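Local atomic coordinates of tRNA-5-methyluridine(54) 2-sulfurtransferase (Pyrococcus horikoshii, PDB entry 3VRH), a protein that catalyses the ATP-dependent 2-thiolation of 5-methyluridine 54 in the T loop of tRNAs, which stabilises those tRNAs against heat in thermophiles. Residues 46-51 against 189-194; 89-94 against 107-112; 163-168 against 229-234. One frame throughout, in Å; residues are numbered along the deposited sequence.

Contact 1 of 3, residues 46-51 against 189-194; sequences KDERIL and FIKKVK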
loop_
_atom_site.group_PDB
_atom_site.type_symbol
_atom_site.label_atom_id
_atom_site.label_comp_id
_atom_site.label_asym_id
_atom_site.label_seq_id
_atom_site.Cartn_x
_atom_site.Cartn_y
_atom_site.Cartn_z
ATOM N N LYS A 46 -11.064 -25.681 -22.760
ATOM C CA LYS A 46 -12.455 -25.896 -23.137
ATOM C C LYS A 46 -13.005 -27.277 -22.764
ATOM O O LYS A 46 -14.207 -27.518 -22.841
ATOM C CB LYS A 46 -12.630 -25.634 -24.625
ATOM C CG LYS A 46 -13.900 -24.876 -24.956
ATOM C CD LYS A 46 -13.688 -23.389 -24.816
ATOM C CE LYS A 46 -13.781 -22.731 -26.172
ATOM N NZ LYS A 46 -13.298 -21.339 -26.113
ATOM N N ASP A 47 -12.132 -28.183 -22.348
ATOM C CA ASP A 47 -12.558 -29.529 -21.986
ATOM C C ASP A 47 -12.939 -29.615 -20.506
ATOM O O ASP A 47 -13.586 -30.578 -20.080
ATOM C CB ASP A 47 -11.438 -30.525 -22.281
ATOM C CG ASP A 47 -10.161 -30.198 -21.511
ATOM O OD1 ASP A 47 -9.478 -29.216 -21.890
ATOM O OD2 ASP A 47 -9.845 -30.908 -20.524
ATOM N N GLU A 48 -12.537 -28.612 -19.729
ATOM C CA GLU A 48 -12.734 -28.632 -18.276
ATOM C C GLU A 48 -14.196 -28.431 -17.849
ATOM O O GLU A 48 -14.960 -27.717 -18.501
ATOM C CB GLU A 48 -11.852 -27.581 -17.602
ATOM C CG GLU A 48 -10.458 -28.056 -17.266
ATOM C CD GLU A 48 -9.563 -26.934 -16.769
ATOM O OE1 GLU A 48 -9.502 -25.868 -17.420
ATOM O OE2 GLU A 48 -8.912 -27.124 -15.726
ATOM N N ARG A 49 -14.579 -29.092 -16.763
ATOM C CA ARG A 49 -15.882 -28.857 -16.159
ATOM C C ARG A 49 -15.716 -27.784 -15.090
ATOM O O ARG A 49 -15.046 -27.984 -14.091
ATOM C CB ARG A 49 -16.462 -30.143 -15.574
ATOM C CG ARG A 49 -17.909 -29.995 -15.125
ATOM C CD ARG A 49 -18.723 -31.259 -15.379
ATOM N NE ARG A 49 -19.829 -31.383 -14.433
ATOM C CZ ARG A 49 -19.743 -32.035 -13.276
ATOM N NH1 ARG A 49 -18.598 -32.620 -12.933
ATOM N NH2 ARG A 49 -20.794 -32.102 -12.460
ATOM N N ILE A 50 -16.318 -26.631 -15.323
ATOM C CA ILE A 50 -16.048 -25.473 -14.484
ATOM C C ILE A 50 -17.238 -25.101 -13.614
ATOM O O ILE A 50 -18.380 -25.079 -14.075
ATOM C CB ILE A 50 -15.650 -24.283 -15.347
ATOM C CG1 ILE A 50 -14.528 -24.709 -16.302
ATOM C CG2 ILE A 50 -15.244 -23.112 -14.463
ATOM C CD1 ILE A 50 -14.485 -23.937 -17.619
ATOM N N LEU A 51 -16.962 -24.812 -12.349
ATOM C CA LEU A 51 -17.996 -24.388 -11.424
ATOM C C LEU A 51 -17.854 -22.892 -11.137
ATOM O O LEU A 51 -16.757 -22.429 -10.821
ATOM C CB LEU A 51 -17.877 -25.177 -10.124
ATOM C CG LEU A 51 -18.914 -24.787 -9.070
ATOM C CD1 LEU A 51 -20.289 -25.262 -9.506
ATOM C CD2 LEU A 51 -18.559 -25.295 -7.670
ATOM N N PHE A 189 -7.834 -29.380 -2.660
ATOM C CA PHE A 189 -8.120 -28.007 -3.094
ATOM C C PHE A 189 -8.223 -27.934 -4.611
ATOM O O PHE A 189 -7.224 -28.088 -5.320
ATOM C CB PHE A 189 -7.035 -27.042 -2.614
ATOM C CG PHE A 189 -7.140 -26.691 -1.156
ATOM C CD1 PHE A 189 -8.380 -26.566 -0.544
ATOM C CD2 PHE A 189 -5.996 -26.480 -0.392
ATOM C CE1 PHE A 189 -8.479 -26.236 0.803
ATOM C CE2 PHE A 189 -6.086 -26.153 0.955
ATOM C CZ PHE A 189 -7.330 -26.028 1.552
ATOM N N ILE A 190 -9.435 -27.709 -5.108
ATOM C CA ILE A 190 -9.683 -27.598 -6.539
ATOM C C ILE A 190 -9.057 -26.319 -7.083
ATOM O O ILE A 190 -8.995 -25.314 -6.376
ATOM C CB ILE A 190 -11.207 -27.581 -6.840
ATOM C CG1 ILE A 190 -11.887 -28.823 -6.261
ATOM C CG2 ILE A 190 -11.464 -27.485 -8.333
ATOM C CD1 ILE A 190 -11.439 -30.113 -6.902
ATOM N N LYS A 191 -8.602 -26.362 -8.334
ATOM C CA LYS A 191 -8.054 -25.184 -9.002
ATOM C C LYS A 191 -9.058 -24.032 -8.998
ATOM O O LYS A 191 -10.208 -24.209 -9.427
ATOM C CB LYS A 191 -7.664 -25.504 -10.453
ATOM C CG LYS A 191 -7.161 -24.287 -11.220
ATOM C CD LYS A 191 -6.502 -24.650 -12.540
ATOM C CE LYS A 191 -7.524 -25.139 -13.540
ATOM N NZ LYS A 191 -7.081 -24.913 -14.945
ATOM N N LYS A 192 -8.617 -22.869 -8.513
ATOM C CA LYS A 192 -9.429 -21.649 -8.497
ATOM C C LYS A 192 -8.810 -20.610 -9.412
ATOM O O LYS A 192 -7.612 -20.330 -9.306
ATOM C CB LYS A 192 -9.558 -21.065 -7.075
ATOM C CG LYS A 192 -10.491 -21.845 -6.176
ATOM C CD LYS A 192 -10.626 -21.267 -4.763
ATOM C CE LYS A 192 -11.725 -20.208 -4.650
ATOM N NZ LYS A 192 -11.859 -19.736 -3.229
ATOM N N VAL A 193 -9.627 -20.041 -10.296
ATOM C CA VAL A 193 -9.173 -19.049 -11.263
ATOM C C VAL A 193 -10.044 -17.789 -11.252
ATOM O O VAL A 193 -11.189 -17.815 -10.796
ATOM C CB VAL A 193 -9.123 -19.630 -12.694
ATOM C CG1 VAL A 193 -8.127 -20.761 -12.776
ATOM C CG2 VAL A 193 -10.519 -20.106 -13.133
ATOM N N LYS A 194 -9.480 -16.692 -11.753
ATOM C CA LYS A 194 -10.138 -15.385 -11.776
ATOM C C LYS A 194 -10.082 -14.851 -13.209
ATOM O O LYS A 194 -9.157 -14.102 -13.571
ATOM C CB LYS A 194 -9.426 -14.400 -10.807
ATOM C CG LYS A 194 -9.553 -14.780 -9.337
ATOM C CD LYS A 194 -8.787 -13.840 -8.399
ATOM C CE LYS A 194 -8.949 -14.305 -6.954
ATOM N NZ LYS A 194 -8.345 -13.356 -5.966
#
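Glu-48 meets the ammonium end of Lys-191 and nothing else in 189-194, so the evidence for this contact rests on one ion pair. Lys-191 NZ donates to Glu-48 OE2 at 3.0 Å, making a hydrogen-bonded salt bridge. The oxygen receives it on its syn lone pair, the side of OE1; that second oxygen stays farther off, with NZ 3.6 Å from Glu-48 OE1, so the grip is one-sided rather than forked. The two chains cross at roughly a right angle, the carboxylate reached by the end of the lysine. CG of Lys-191 stands anti to the backbone N (chi1 177°), and after an extended start the chain bends at chi3 (70°), which swings CE and NZ onto OE2; Lys-191 CE lies 3.3 Å from it.

Both polar ends have further partners: Lys-191 NZ also donates to the carbonyl O of Leu-43, while Glu-48 OE1 accepts from the backbone N of Thr-45. The bridge thereby ties the turn leading into strand 49-53 to strand 191-193. These strands are not sheet neighbours, because strand 150-152 runs between them and the lysine chain passes against Ala-150. Only 81 Å² is buried, as suits a surface bridge laid across one strand near the starts of strands 49-53 and 191-193, which belong to the mostly parallel sheet of the PP-loop family, of the HUP clan.

Contact 2 of 3, residues 89-94 against 107-112; sequences KSEEYA and IVRIKE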
loop_
_atom_site.group_PDB
_atom_site.type_symbol
_atom_site.label_atom_id
_atom_site.label_comp_id
_atom_site.label_asym_id
_atom_site.label_seq_id
_atom_site.Cartn_x
_atom_site.Cartn_y
_atom_site.Cartn_z
ATOM N N LYS A 89 -34.242 -13.045 -1.566
ATOM C CA LYS A 89 -34.108 -12.181 -2.740
ATOM C C LYS A 89 -32.791 -12.461 -3.467
ATOM O O LYS A 89 -32.757 -12.490 -4.698
ATOM C CB LYS A 89 -34.246 -10.683 -2.397
ATOM C CG LYS A 89 -34.194 -9.780 -3.640
ATOM C CD LYS A 89 -34.205 -8.263 -3.339
ATOM C CE LYS A 89 -35.586 -7.771 -2.896
ATOM N NZ LYS A 89 -36.655 -8.223 -3.843
ATOM N N SER A 90 -31.718 -12.695 -2.709
ATOM C CA SER A 90 -30.407 -13.007 -3.306
ATOM C C SER A 90 -30.428 -14.290 -4.141
ATOM O O SER A 90 -29.897 -14.338 -5.256
ATOM C CB SER A 90 -29.314 -13.106 -2.231
ATOM O OG SER A 90 -29.102 -11.847 -1.570
ATOM N N GLU A 91 -31.006 -15.344 -3.583
ATOM C CA GLU A 91 -31.147 -16.584 -4.321
ATOM C C GLU A 91 -31.969 -16.366 -5.588
ATOM O O GLU A 91 -31.656 -16.929 -6.629
ATOM C CB GLU A 91 -31.805 -17.652 -3.453
ATOM C CG GLU A 91 -31.909 -19.000 -4.137
ATOM C CD GLU A 91 -32.412 -20.098 -3.218
ATOM O OE1 GLU A 91 -31.768 -20.354 -2.173
ATOM O OE2 GLU A 91 -33.446 -20.701 -3.550
ATOM N N GLU A 92 -33.014 -15.538 -5.501
ATOM C CA GLU A 92 -33.856 -15.285 -6.660
ATOM C C GLU A 92 -33.078 -14.598 -7.772
ATOM O O GLU A 92 -33.273 -14.922 -8.941
ATOM C CB GLU A 92 -35.114 -14.478 -6.298
ATOM C CG GLU A 92 -36.156 -15.247 -5.485
ATOM C CD GLU A 92 -36.520 -16.600 -6.101
ATOM O OE1 GLU A 92 -36.831 -16.643 -7.321
ATOM O OE2 GLU A 92 -36.484 -17.624 -5.368
ATOM N N TYR A 93 -32.198 -13.662 -7.403
ATOM C CA TYR A 93 -31.331 -12.981 -8.372
ATOM C C TYR A 93 -30.363 -13.975 -9.051
ATOM O O TYR A 93 -30.155 -13.942 -10.263
ATOM C CB TYR A 93 -30.579 -11.805 -7.708
ATOM C CG TYR A 93 -31.400 -10.535 -7.752
ATOM C CD1 TYR A 93 -32.358 -10.276 -6.794
ATOM C CD2 TYR A 93 -31.256 -9.625 -8.789
ATOM C CE1 TYR A 93 -33.147 -9.138 -6.855
ATOM C CE2 TYR A 93 -32.033 -8.481 -8.854
ATOM C CZ TYR A 93 -32.980 -8.240 -7.883
ATOM O OH TYR A 93 -33.776 -7.109 -7.937
ATOM N N ALA A 94 -29.785 -14.866 -8.259
ATOM C CA ALA A 94 -28.898 -15.878 -8.803
ATOM C C ALA A 94 -29.662 -16.804 -9.769
ATOM O O ALA A 94 -29.179 -17.087 -10.866
ATOM C CB ALA A 94 -28.247 -16.672 -7.678
ATOM N N ILE A 107 -27.922 -25.362 -5.640
ATOM C CA ILE A 107 -28.072 -24.526 -4.464
ATOM C C ILE A 107 -27.770 -25.266 -3.172
ATOM O O ILE A 107 -28.282 -26.370 -2.941
ATOM C CB ILE A 107 -29.482 -23.920 -4.378
ATOM C CG1 ILE A 107 -29.828 -23.209 -5.687
ATOM C CG2 ILE A 107 -29.574 -22.963 -3.169
ATOM C CD1 ILE A 107 -31.300 -22.898 -5.855
ATOM N N VAL A 108 -26.923 -24.642 -2.352
ATOM C CA VAL A 108 -26.674 -25.062 -0.984
ATOM C C VAL A 108 -27.167 -23.997 -0.010
ATOM O O VAL A 108 -26.721 -22.834 -0.047
ATOM C CB VAL A 108 -25.173 -25.297 -0.730
ATOM C CG1 VAL A 108 -24.921 -25.668 0.732
ATOM C CG2 VAL A 108 -24.647 -26.379 -1.651
ATOM N N ARG A 109 -28.082 -24.389 0.865
ATOM C CA ARG A 109 -28.614 -23.489 1.867
ATOM C C ARG A 109 -27.900 -23.752 3.188
ATOM O O ARG A 109 -28.071 -24.795 3.804
ATOM C CB ARG A 109 -30.116 -23.689 2.010
ATOM C CG ARG A 109 -30.875 -23.537 0.709
ATOM C CD ARG A 109 -32.027 -22.571 0.875
ATOM N NE ARG A 109 -32.769 -22.339 -0.363
ATOM C CZ ARG A 109 -34.074 -22.581 -0.510
ATOM N NH1 ARG A 109 -34.782 -23.068 0.504
ATOM N NH2 ARG A 109 -34.682 -22.346 -1.672
ATOM N N ILE A 110 -27.075 -22.803 3.608
ATOM C CA ILE A 110 -26.260 -22.967 4.805
ATOM C C ILE A 110 -27.110 -23.268 6.036
ATOM O O ILE A 110 -26.766 -24.141 6.830
ATOM C CB ILE A 110 -25.394 -21.724 5.033
ATOM C CG1 ILE A 110 -24.170 -21.778 4.107
ATOM C CG2 ILE A 110 -24.991 -21.607 6.477
ATOM C CD1 ILE A 110 -23.295 -20.512 4.170
ATOM N N LYS A 111 -28.228 -22.560 6.166
ATOM C CA LYS A 111 -29.144 -22.722 7.296
ATOM C C LYS A 111 -29.764 -24.117 7.321
ATOM O O LYS A 111 -30.018 -24.665 8.384
ATOM C CB LYS A 111 -30.264 -21.685 7.215
ATOM C CG LYS A 111 -30.724 -21.128 8.560
ATOM C CD LYS A 111 -31.649 -22.069 9.304
ATOM C CE LYS A 111 -32.197 -21.391 10.557
ATOM N NZ LYS A 111 -32.657 -19.989 10.278
ATOM N N GLU A 112 -30.015 -24.686 6.144
ATOM C CA GLU A 112 -30.576 -26.031 6.071
ATOM C C GLU A 112 -29.582 -27.126 6.478
ATOM O O GLU A 112 -29.911 -28.018 7.244
ATOM C CB GLU A 112 -31.197 -26.290 4.693
ATOM C CG GLU A 112 -32.434 -25.429 4.462
ATOM C CD GLU A 112 -33.109 -25.661 3.111
ATOM O OE1 GLU A 112 -32.749 -26.618 2.379
ATOM O OE2 GLU A 112 -34.010 -24.862 2.776
#
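Glu-91 reaches out of helix 87-101 to the guanidinium of Arg-109, which grips it side-on with two nitrogens, one to each carboxylate oxygen. Arg-109 NH2 donates to Glu-91 OE2 at 2.8 Å, while Arg-109 NE donates to Glu-91 OE1 at 2.9 Å. The two flat groups are nearly coplanar, 27° apart, and both oxygens use their syn lone pairs, so the pairing is a bidentate salt bridge.

The tight part is the buried carboxylate. CG of Glu-91 is anti to the backbone N (chi1 -177°) and the chain runs on extended toward strand 105-109, where Ile-107 packs against it: Ile-107 CG2 touches Glu-91 OE1 at 3.6 Å and Ile-107 CD1 comes 3.8 Å from Glu-91 OE2. Asn-80 ND2, from strand 73-80, gives OE1 another hydrogen bond. The looser side is the far edge of the guanidinium, where Arg-109 NH1 bonds Glu-112 OE2 at 3.0 Å; this carboxylate belongs to an exposed residue and is met 30° out of its plane.

A leucine in place of Arg-109 would probably leave the buried Glu-91 carboxylate without its positive mate and release Glu-112 to turn. Helix 87-101 is the crossover of the beta-alpha-beta unit 73-80, 87-101, 105-109, and the bridge fastens it to the last strand of that unit. With apolar Ile-107 beside the carboxylate, the paired charge and the Asn-80 bond probably help to keep Glu-91 ionised despite its burial.

Contact 3 of 3, residues 163-168 against 229-234; sequences FLLNNI and LDMKGV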
loop_
_atom_site.group_PDB
_atom_site.type_symbol
_atom_site.label_atom_id
_atom_site.label_comp_id
_atom_site.label_asym_id
_atom_site.label_seq_id
_atom_site.Cartn_x
_atom_site.Cartn_y
_atom_site.Cartn_z
ATOM N N PHE A 163 -7.805 -5.619 -2.363
ATOM C CA PHE A 163 -7.351 -6.723 -1.526
ATOM C C PHE A 163 -5.861 -6.572 -1.269
ATOM O O PHE A 163 -5.415 -6.712 -0.135
ATOM C CB PHE A 163 -7.711 -8.080 -2.175
ATOM C CG PHE A 163 -6.722 -9.212 -1.894
ATOM C CD1 PHE A 163 -6.997 -10.174 -0.923
ATOM C CD2 PHE A 163 -5.550 -9.348 -2.648
ATOM C CE1 PHE A 163 -6.095 -11.229 -0.683
ATOM C CE2 PHE A 163 -4.641 -10.378 -2.401
ATOM C CZ PHE A 163 -4.916 -11.320 -1.421
ATOM N N LEU A 164 -5.097 -6.283 -2.327
ATOM C CA LEU A 164 -3.661 -6.030 -2.176
ATOM C C LEU A 164 -3.354 -4.867 -1.217
ATOM O O LEU A 164 -2.542 -5.011 -0.335
ATOM C CB LEU A 164 -2.973 -5.771 -3.513
ATOM C CG LEU A 164 -2.662 -6.995 -4.374
ATOM C CD1 LEU A 164 -2.051 -6.571 -5.706
ATOM C CD2 LEU A 164 -1.743 -7.949 -3.632
ATOM N N LEU A 165 -4.003 -3.728 -1.407
ATOM C CA LEU A 165 -3.741 -2.550 -0.573
ATOM C C LEU A 165 -4.103 -2.833 0.884
ATOM O O LEU A 165 -3.354 -2.517 1.803
ATOM C CB LEU A 165 -4.536 -1.351 -1.090
ATOM C CG LEU A 165 -4.343 -0.061 -0.299
ATOM C CD1 LEU A 165 -2.859 0.335 -0.310
ATOM C CD2 LEU A 165 -5.211 1.053 -0.856
ATOM N N ASN A 166 -5.248 -3.471 1.078
ATOM C CA ASN A 166 -5.701 -3.834 2.407
ATOM C C ASN A 166 -4.690 -4.722 3.106
ATOM O O ASN A 166 -4.254 -4.430 4.222
ATOM C CB ASN A 166 -7.056 -4.530 2.321
ATOM C CG ASN A 166 -7.563 -4.979 3.664
ATOM O OD1 ASN A 166 -8.166 -4.199 4.407
ATOM N ND2 ASN A 166 -7.316 -6.244 3.995
ATOM N N ASN A 167 -4.287 -5.792 2.441
ATOM C CA ASN A 167 -3.372 -6.733 3.068
ATOM C C ASN A 167 -1.972 -6.169 3.311
ATOM O O ASN A 167 -1.270 -6.630 4.198
ATOM C CB ASN A 167 -3.317 -8.048 2.292
ATOM C CG ASN A 167 -4.561 -8.896 2.507
ATOM O OD1 ASN A 167 -4.949 -9.177 3.637
ATOM N ND2 ASN A 167 -5.201 -9.279 1.427
ATOM N N ILE A 168 -1.586 -5.162 2.540
ATOM C CA ILE A 168 -0.299 -4.508 2.744
ATOM C C ILE A 168 -0.338 -3.539 3.923
ATOM O O ILE A 168 0.608 -3.461 4.701
ATOM C CB ILE A 168 0.148 -3.787 1.471
ATOM C CG1 ILE A 168 0.733 -4.801 0.503
ATOM C CG2 ILE A 168 1.192 -2.733 1.767
ATOM C CD1 ILE A 168 0.524 -4.439 -0.925
ATOM N N LEU A 229 -14.360 -1.308 0.305
ATOM C CA LEU A 229 -14.971 -0.098 -0.217
ATOM C C LEU A 229 -14.111 1.122 0.083
ATOM O O LEU A 229 -14.033 2.040 -0.738
ATOM C CB LEU A 229 -16.361 0.085 0.378
ATOM C CG LEU A 229 -17.384 -0.890 -0.197
ATOM C CD1 LEU A 229 -18.768 -0.610 0.376
ATOM C CD2 LEU A 229 -17.377 -0.804 -1.717
ATOM N N ASP A 230 -13.467 1.122 1.253
ATOM C CA ASP A 230 -12.539 2.190 1.612
ATOM C C ASP A 230 -11.337 2.142 0.679
ATOM O O ASP A 230 -10.912 3.174 0.156
ATOM C CB ASP A 230 -12.068 2.070 3.073
ATOM C CG ASP A 230 -13.089 2.595 4.070
ATOM O OD1 ASP A 230 -14.093 3.202 3.639
ATOM O OD2 ASP A 230 -12.877 2.416 5.290
ATOM N N MET A 231 -10.794 0.939 0.474
ATOM C CA MET A 231 -9.626 0.757 -0.389
ATOM C C MET A 231 -9.957 1.104 -1.827
ATOM O O MET A 231 -9.155 1.730 -2.511
ATOM C CB MET A 231 -9.094 -0.673 -0.310
ATOM C CG MET A 231 -8.794 -1.157 1.099
ATOM S SD MET A 231 -7.343 -0.395 1.884
ATOM C CE MET A 231 -8.076 0.957 2.810
ATOM N N LYS A 232 -11.135 0.700 -2.289
ATOM C CA LYS A 232 -11.505 0.964 -3.670
ATOM C C LYS A 232 -11.626 2.468 -3.905
ATOM O O LYS A 232 -11.232 2.957 -4.965
ATOM C CB LYS A 232 -12.792 0.228 -4.075
ATOM C CG LYS A 232 -12.607 -1.275 -4.284
ATOM C CD LYS A 232 -13.919 -1.996 -4.517
ATOM C CE LYS A 232 -13.668 -3.465 -4.913
ATOM N NZ LYS A 232 -14.842 -4.123 -5.601
ATOM N N GLY A 233 -12.136 3.194 -2.906
ATOM C CA GLY A 233 -12.336 4.635 -3.016
ATOM C C GLY A 233 -11.019 5.385 -3.051
ATOM O O GLY A 233 -10.808 6.297 -3.854
ATOM N N VAL A 234 -10.127 4.984 -2.160
ATOM C CA VAL A 234 -8.748 5.453 -2.170
ATOM C C VAL A 234 -8.089 5.194 -3.530
ATOM O O VAL A 234 -7.476 6.086 -4.118
ATOM C CB VAL A 234 -7.947 4.738 -1.075
ATOM C CG1 VAL A 234 -6.475 4.829 -1.340
ATOM C CG2 VAL A 234 -8.289 5.312 0.283
#
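Leu-165 and Met-231 carry the meeting of two helices that cross steeply, a helix-helix packing at the dimer interface of this PP-loop protein. The axes of the short segments approach to 9.1 Å with 110° between their directions, and the CA atoms of Asn-166 and Met-231 lie 6.7 Å apart. With the helices so far from parallel, few side chains can meet, and the buried surface is 182 Å².

Leu-165 and Met-231 point at each other's helix and cross obliquely. It is the sulfur, not the terminal methyl, that does the touching: Met-231 SD rests 3.7 Å from Leu-165 CG. Bends at chi2 (-71°) and chi3 (94°) fold the methionine so that SD leads and CE turns aside. One turn on, Val-234 meets the same leucine at about a right angle, its CG1 4.0 Å from Leu-165 CD2. That methyl, CD2, therefore touches both the valine and the sulfur, which meet it from directions about a right angle apart. Asn-166 contributes its aliphatic root rather than its amide, with Asn-166 CB 4.0 Å from Met-231 CG.

The apolar patch does not end at this pair of helices: Leu-165 packs on Leu-165 of the second subunit, and Met-231 on Leu-238 of the second subunit. Nearby, Asp-230 makes a salt bridge to Arg-242 of that subunit. No hydrogen bond joins the two segments, and the closest polar atom of 163-168 to the sulfur is Asn-166 N, 3.8 Å from Met-231 SD.

Contact 3 is the buried, apolar member of the set, whereas contact 1 is a surface bridge and contact 2 a partly buried one. Contacts 1 and 2 reach the same sheet, and along the chain contact 2 is nested inside the loop closed by contact 1, their centres 22 Å apart. The first spans an intervening strand with a single-oxygen bridge; the second fixes a crossover helix by a two-oxygen bridge whose arginine holds a second carboxylate. Contact 3 lies across the centre of the chain from contact 1 and joins helices instead, by sulfur and methyl packing that continues into the second subunit. None of the three touches another.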